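Local coordinates for oxidoreductase protein (Agrobacterium radiobacter, PDB 5UI9) that binds NAD and 2,3-dihydroxy-2-methylpropanoic acid and probably catalyses an NAD-dependent oxidation or reduction, as a member of the Gfo/Idh/MocA family, at residues S79-V84 with K108-T113; P93-K98 with P120-E125. All coordinates share one frame; numbering follows the deposited sequence.

Contact 1: S79-V84 with K108-T113; sequences SHRALV and KAMVRT. With NAD (nicotinamide-adenine-dinucleotide), chain C.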
# COMPACT_ATOMS: atom_id res chain seq x y z
N SER A 79 -7.29 16.51 29.04
CA SER A 79 -8.46 16.68 29.90
C SER A 79 -9.69 15.82 29.53
O SER A 79 -10.73 15.96 30.17
CB SER A 79 -8.83 18.16 29.92
OG SER A 79 -9.23 18.59 28.64
N HIS A 80 -9.59 14.94 28.54
CA HIS A 80 -10.75 14.15 28.10
C HIS A 80 -11.32 13.24 29.18
O HIS A 80 -12.54 13.23 29.40
CB HIS A 80 -10.44 13.30 26.86
CG HIS A 80 -10.29 14.09 25.60
ND1 HIS A 80 -9.96 13.51 24.40
CD2 HIS A 80 -10.39 15.42 25.36
CE1 HIS A 80 -9.87 14.44 23.47
NE2 HIS A 80 -10.14 15.61 24.03
N ARG A 81 -10.45 12.48 29.85
CA ARG A 81 -10.90 11.50 30.84
C ARG A 81 -11.66 12.17 31.97
O ARG A 81 -12.75 11.72 32.33
CB ARG A 81 -9.75 10.65 31.41
CG ARG A 81 -10.23 9.73 32.54
CD ARG A 81 -9.33 8.55 32.83
NE ARG A 81 -9.91 7.75 33.92
CZ ARG A 81 -9.41 6.60 34.37
NH1 ARG A 81 -8.31 6.07 33.86
NH2 ARG A 81 -10.03 5.98 35.37
N ALA A 82 -11.09 13.25 32.51
CA ALA A 82 -11.72 13.99 33.60
C ALA A 82 -13.06 14.58 33.19
O ALA A 82 -14.03 14.50 33.94
CB ALA A 82 -10.78 15.08 34.12
N LEU A 83 -13.13 15.15 31.98
CA LEU A 83 -14.36 15.80 31.52
C LEU A 83 -15.49 14.80 31.24
O LEU A 83 -16.65 15.09 31.53
CB LEU A 83 -14.09 16.70 30.31
CG LEU A 83 -13.25 17.94 30.66
CD1 LEU A 83 -12.76 18.62 29.39
CD2 LEU A 83 -14.00 18.92 31.55
N VAL A 84 -15.14 13.63 30.71
CA VAL A 84 -16.11 12.54 30.53
C VAL A 84 -16.60 12.02 31.89
O VAL A 84 -17.79 11.74 32.05
CB VAL A 84 -15.53 11.39 29.67
CG1 VAL A 84 -16.44 10.16 29.69
CG2 VAL A 84 -15.34 11.86 28.23
N LYS A 108 -11.21 2.65 28.09
CA LYS A 108 -12.10 1.64 28.68
C LYS A 108 -12.79 2.12 29.95
O LYS A 108 -13.99 1.87 30.12
CB LYS A 108 -11.33 0.35 29.00
CG LYS A 108 -11.01 -0.54 27.81
CD LYS A 108 -10.29 -1.78 28.30
CE LYS A 108 -9.71 -2.60 27.17
NZ LYS A 108 -8.73 -3.60 27.68
N ALA A 109 -12.05 2.79 30.84
CA ALA A 109 -12.64 3.32 32.08
C ALA A 109 -13.68 4.39 31.79
O ALA A 109 -14.74 4.43 32.44
CB ALA A 109 -11.56 3.87 33.01
N MET A 110 -13.40 5.25 30.81
CA MET A 110 -14.35 6.28 30.37
C MET A 110 -15.65 5.66 29.83
O MET A 110 -16.75 6.13 30.14
CB MET A 110 -13.72 7.20 29.31
CG MET A 110 -12.63 8.11 29.86
SD MET A 110 -11.40 8.60 28.63
CE MET A 110 -12.33 9.82 27.71
N VAL A 111 -15.50 4.61 29.03
CA VAL A 111 -16.64 3.88 28.49
C VAL A 111 -17.43 3.21 29.63
O VAL A 111 -18.66 3.29 29.65
CB VAL A 111 -16.21 2.83 27.43
CG1 VAL A 111 -17.35 1.91 27.03
CG2 VAL A 111 -15.68 3.55 26.19
N ARG A 112 -16.72 2.60 30.58
CA ARG A 112 -17.35 1.90 31.71
C ARG A 112 -18.15 2.85 32.60
O ARG A 112 -19.29 2.54 32.99
CB ARG A 112 -16.30 1.14 32.53
CG ARG A 112 -16.87 0.13 33.52
N THR A 113 -17.56 4.01 32.91
CA THR A 113 -18.22 5.02 33.75
C THR A 113 -19.51 5.55 33.12
O THR A 113 -20.50 5.75 33.81
CB THR A 113 -17.30 6.22 34.05
OG1 THR A 113 -16.00 5.75 34.41
CG2 THR A 113 -17.86 7.07 35.20
PA NAD C . -6.59 23.84 20.76
O1A NAD C . -5.41 23.81 21.71
O2A NAD C . -6.64 24.85 19.65
O5B NAD C . -7.92 24.00 21.63
C5B NAD C . -8.09 23.40 22.91
C4B NAD C . -8.80 24.42 23.79
O4B NAD C . -9.25 23.77 24.97
C3B NAD C . -7.89 25.55 24.23
O3B NAD C . -8.52 26.81 23.96
C2B NAD C . -7.66 25.33 25.72
O2B NAD C . -7.57 26.57 26.43
C1B NAD C . -8.90 24.54 26.12
N9A NAD C . -8.77 23.60 27.26
C8A NAD C . -7.84 22.64 27.44
N7A NAD C . -8.10 21.96 28.59
C5A NAD C . -9.22 22.46 29.14
C6A NAD C . -10.05 22.22 30.34
N6A NAD C . -9.73 21.25 31.23
N1A NAD C . -11.15 22.99 30.53
C2A NAD C . -11.50 23.96 29.66
N3A NAD C . -10.79 24.24 28.55
C4A NAD C . -9.66 23.54 28.24
O3 NAD C . -6.78 22.36 20.16
PN NAD C . -7.51 22.06 18.75
O1N NAD C . -6.53 22.20 17.62
O2N NAD C . -8.82 22.81 18.70
O5D NAD C . -7.77 20.49 18.95
C5D NAD C . -8.61 20.04 20.01
C4D NAD C . -8.95 18.58 19.75
O4D NAD C . -9.64 18.49 18.50
C3D NAD C . -7.71 17.71 19.67
O3D NAD C . -7.87 16.54 20.47
C2D NAD C . -7.58 17.37 18.19
O2D NAD C . -7.07 16.05 17.96
C1D NAD C . -9.02 17.49 17.69
N1N NAD C . -9.18 17.81 16.26
C2N NAD C . -10.08 17.09 15.58
C3N NAD C . -10.33 17.30 14.23
C7N NAD C . -11.35 16.43 13.54
O7N NAD C . -12.34 16.06 14.17
N7N NAD C . -11.19 16.08 12.26
C4N NAD C . -9.61 18.29 13.57
C5N NAD C . -8.68 19.05 14.29
C6N NAD C . -8.48 18.79 15.65

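Contact 2: P93-K98 with P120-E125; sequences PAICQK and PLMVHE. With NAD (nicotinamide-adenine-dinucleotide), chain C; 8A1 ((2S)-2,3-dihydroxy-2-methylpropanoic acid), chain D.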
# COMPACT_ATOMS: atom_id res chain seq x y z
N PRO A 93 -25.22 13.49 28.94
CA PRO A 93 -24.69 12.86 27.73
C PRO A 93 -23.50 13.63 27.15
O PRO A 93 -23.52 14.87 27.11
CB PRO A 93 -25.88 12.89 26.77
CG PRO A 93 -27.08 12.85 27.67
CD PRO A 93 -26.69 13.49 28.96
N ALA A 94 -22.49 12.90 26.69
CA ALA A 94 -21.19 13.50 26.35
C ALA A 94 -20.70 13.13 24.96
O ALA A 94 -20.76 11.96 24.55
CB ALA A 94 -20.15 13.09 27.38
N ILE A 95 -20.21 14.14 24.25
CA ILE A 95 -19.41 13.95 23.04
C ILE A 95 -17.96 14.27 23.41
O ILE A 95 -17.70 15.23 24.14
CB ILE A 95 -19.87 14.89 21.90
CG1 ILE A 95 -21.35 14.67 21.58
CG2 ILE A 95 -19.02 14.66 20.65
CD1 ILE A 95 -21.97 15.77 20.75
N CYS A 96 -17.02 13.47 22.89
CA CYS A 96 -15.60 13.65 23.18
C CYS A 96 -14.77 13.58 21.90
O CYS A 96 -14.90 12.64 21.12
CB CYS A 96 -15.12 12.58 24.14
SG CYS A 96 -13.46 12.91 24.75
N GLN A 97 -13.93 14.58 21.68
CA GLN A 97 -13.05 14.62 20.51
C GLN A 97 -12.01 13.51 20.51
O GLN A 97 -11.70 12.93 21.55
CB GLN A 97 -12.36 15.99 20.38
CG GLN A 97 -13.00 16.92 19.37
CD GLN A 97 -12.78 16.48 17.93
OE1 GLN A 97 -12.04 15.52 17.68
NE2 GLN A 97 -13.43 17.17 16.99
N LYS A 98 -11.47 13.22 19.33
CA LYS A 98 -10.29 12.36 19.20
C LYS A 98 -9.04 13.18 19.54
O LYS A 98 -9.12 14.42 19.53
CB LYS A 98 -10.16 11.68 17.82
CG LYS A 98 -10.44 12.51 16.56
CD LYS A 98 -9.49 13.67 16.30
CE LYS A 98 -8.05 13.22 16.05
NZ LYS A 98 -7.22 14.32 15.50
N PRO A 120 -25.32 8.31 27.10
CA PRO A 120 -24.60 8.12 25.85
C PRO A 120 -23.20 8.77 25.86
O PRO A 120 -23.00 9.83 26.47
CB PRO A 120 -25.50 8.80 24.81
CG PRO A 120 -26.85 8.79 25.41
CD PRO A 120 -26.65 8.92 26.88
N LEU A 121 -22.26 8.11 25.19
CA LEU A 121 -20.92 8.66 24.97
C LEU A 121 -20.57 8.42 23.51
O LEU A 121 -20.52 7.27 23.08
CB LEU A 121 -19.89 7.99 25.87
CG LEU A 121 -18.42 8.38 25.68
CD1 LEU A 121 -18.21 9.86 25.96
CD2 LEU A 121 -17.52 7.52 26.57
N MET A 122 -20.32 9.50 22.77
CA MET A 122 -19.89 9.41 21.37
C MET A 122 -18.52 10.05 21.23
O MET A 122 -18.28 11.13 21.76
CB MET A 122 -20.87 10.13 20.44
CG MET A 122 -20.55 9.94 18.96
SD MET A 122 -21.60 10.85 17.83
CE MET A 122 -20.93 12.50 17.96
N VAL A 123 -17.64 9.39 20.48
CA VAL A 123 -16.38 10.01 20.09
C VAL A 123 -16.64 10.82 18.82
O VAL A 123 -17.26 10.32 17.87
CB VAL A 123 -15.26 8.97 19.88
CG1 VAL A 123 -13.95 9.65 19.46
CG2 VAL A 123 -15.08 8.18 21.16
N HIS A 124 -16.19 12.07 18.80
CA HIS A 124 -16.29 12.87 17.60
C HIS A 124 -15.20 12.36 16.64
O HIS A 124 -14.08 12.87 16.61
CB HIS A 124 -16.16 14.37 17.89
CG HIS A 124 -16.48 15.25 16.72
ND1 HIS A 124 -17.46 16.22 16.78
CD2 HIS A 124 -15.95 15.32 15.48
CE1 HIS A 124 -17.52 16.85 15.62
NE2 HIS A 124 -16.62 16.32 14.81
N GLU A 125 -15.55 11.31 15.91
CA GLU A 125 -14.68 10.70 14.91
C GLU A 125 -15.35 10.90 13.55
O GLU A 125 -16.19 10.09 13.14
CB GLU A 125 -14.47 9.22 15.27
CG GLU A 125 -13.63 8.43 14.29
CD GLU A 125 -12.38 9.17 13.84
OE1 GLU A 125 -11.48 9.40 14.68
OE2 GLU A 125 -12.33 9.54 12.65
PA NAD C . -6.59 23.84 20.76
O1A NAD C . -5.41 23.81 21.71
O2A NAD C . -6.64 24.85 19.65
O5B NAD C . -7.92 24.00 21.63
C5B NAD C . -8.09 23.40 22.91
C4B NAD C . -8.80 24.42 23.79
O4B NAD C . -9.25 23.77 24.97
C3B NAD C . -7.89 25.55 24.23
O3B NAD C . -8.52 26.81 23.96
C2B NAD C . -7.66 25.33 25.72
O2B NAD C . -7.57 26.57 26.43
C1B NAD C . -8.90 24.54 26.12
N9A NAD C . -8.77 23.60 27.26
C8A NAD C . -7.84 22.64 27.44
N7A NAD C . -8.10 21.96 28.59
C5A NAD C . -9.22 22.46 29.14
C6A NAD C . -10.05 22.22 30.34
N6A NAD C . -9.73 21.25 31.23
N1A NAD C . -11.15 22.99 30.53
C2A NAD C . -11.50 23.96 29.66
N3A NAD C . -10.79 24.24 28.55
C4A NAD C . -9.66 23.54 28.24
O3 NAD C . -6.78 22.36 20.16
PN NAD C . -7.51 22.06 18.75
O1N NAD C . -6.53 22.20 17.62
O2N NAD C . -8.82 22.81 18.70
O5D NAD C . -7.77 20.49 18.95
C5D NAD C . -8.61 20.04 20.01
C4D NAD C . -8.95 18.58 19.75
O4D NAD C . -9.64 18.49 18.50
C3D NAD C . -7.71 17.71 19.67
O3D NAD C . -7.87 16.54 20.47
C2D NAD C . -7.58 17.37 18.19
O2D NAD C . -7.07 16.05 17.96
C1D NAD C . -9.02 17.49 17.69
N1N NAD C . -9.18 17.81 16.26
C2N NAD C . -10.08 17.09 15.58
C3N NAD C . -10.33 17.30 14.23
C7N NAD C . -11.35 16.43 13.54
O7N NAD C . -12.34 16.06 14.17
N7N NAD C . -11.19 16.08 12.26
C4N NAD C . -9.61 18.29 13.57
C5N NAD C . -8.68 19.05 14.29
C6N NAD C . -8.48 18.79 15.65
OXT 8A1 D . -8.56 16.30 11.21
C 8A1 D . -7.76 16.01 12.14
O 8A1 D . -8.09 15.31 13.12
CA 8A1 D . -6.34 16.52 12.06
CB 8A1 D . -5.52 15.40 11.42
O1 8A1 D . -4.18 15.84 11.12
O2 8A1 D . -5.86 16.80 13.39
C3 8A1 D . -6.28 17.82 11.26

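Contact 1: S79-V84 with K108-T113
The carbonyl O of A109, the residue whose methyl meets R81 across the contact, takes two bonds from T113: one from its backbone N and a shorter one, 2.7 Å, from OG1, which arrives above the opposite face of the carbonyl plane. This happens within helix 104-116, which packs against helix 80-89 as neighbouring crossover helices of the NAD-binding Rossmann fold. Their local axes run nearly parallel, 7° apart and 9.9 Å from each other. No hydrogen bond links the two segments, which meet by packing. R81 has CG anti to its backbone N (chi1 175°) and an extended chain, which carries the guanidinium over to helix 104-116. There A109 CB lies under one face, 3.5 Å from R81 NH2, while salt bridges to E85 and to D106, a polar tie between the helices, fix the rotation of the group. M110 fills the inner side of the interface. Its sulfur SD sits 3.7 Å from R81 CA, and a bend at chi3 (76°) turns the terminal methyl in toward helix 80-89. H80 lends that methyl its carbonyl rather than its ring, which is held by T75 and F100. M110 CE ends 3.7 Å from V84 CG2.

Contact 2: P93-K98 with P120-E125
I95 and M122 lie side by side on one face of the sheet, with I95 CG2 3.9 Å from M122 CE. On the other face L121 swings its CD1 over A94, 4.0 Å from A94 CB, with C96 just beyond. These are adjacent parallel strands of the Rossmann sheet, the two strands of a beta-alpha-beta unit whose crossover is helix 104-116. Four backbone bonds zip them together, running from A94 N to P120 O, through A94 O and M122 O, to H124 N on C96 O. H124 N to C96 O is short, 2.7 Å, and the donor stands well above the carbonyl plane.

Toward the C-terminal ends the contact turns polar. Q97 NE2 lies over one face of the H124 ring, offset toward its rim and 3.5 Å from H124 CD2, the amide and ring planes 24° apart. Q97 NE2 is gripped twice: it bonds Q20 and reaches the nicotinamide carboxamide, 3.2 Å from NAD O7N, while Q97 OE1 receives the N-H of K98. K98, in the position of the lysine of the family's EKP motif, puts CG between its backbone N and carbonyl carbon (chi1 42°) and bends twice more, bringing K98 CD to within 3.5 Å of NAD C2N, beyond the ring's rim. K98 NZ stands 2.7 Å from O of the bound acid (8A1) and also bonds NAD O2D and D178. Its carbonyl accepts both hydroxyls of the nicotinamide ribose, the closer being NAD O3D at 2.6 Å from K98 O. E125 bonds H182, which itself holds the acid. The amine of K98 thus ties the acid's carboxylate to the nicotinamide ribose, placing the acid beside the nicotinamide, with E125 behind H182 as second shell.

How the contacts relate
Following the chain, helix 80-89 comes first, then strand 94-97, helix 104-116 and strand 121-124. Contact 1 closes the loop from S79 to T113, and contact 2 the one from P93 to E125. Each loop starts or ends within the other, so the two cross. Contact 1 pairs the helices that cover the sheet face carrying A94, C96 and L121; contact 2 pairs the strands beneath. The layers meet directly: H80 CG packs 3.5 Å from C96 SG, and L121 CD2 rests 3.9 Å from M110 O. Both reach NAD, 79-84 near the adenine and 93-98 at the nicotinamide, so together they span the cofactor's length.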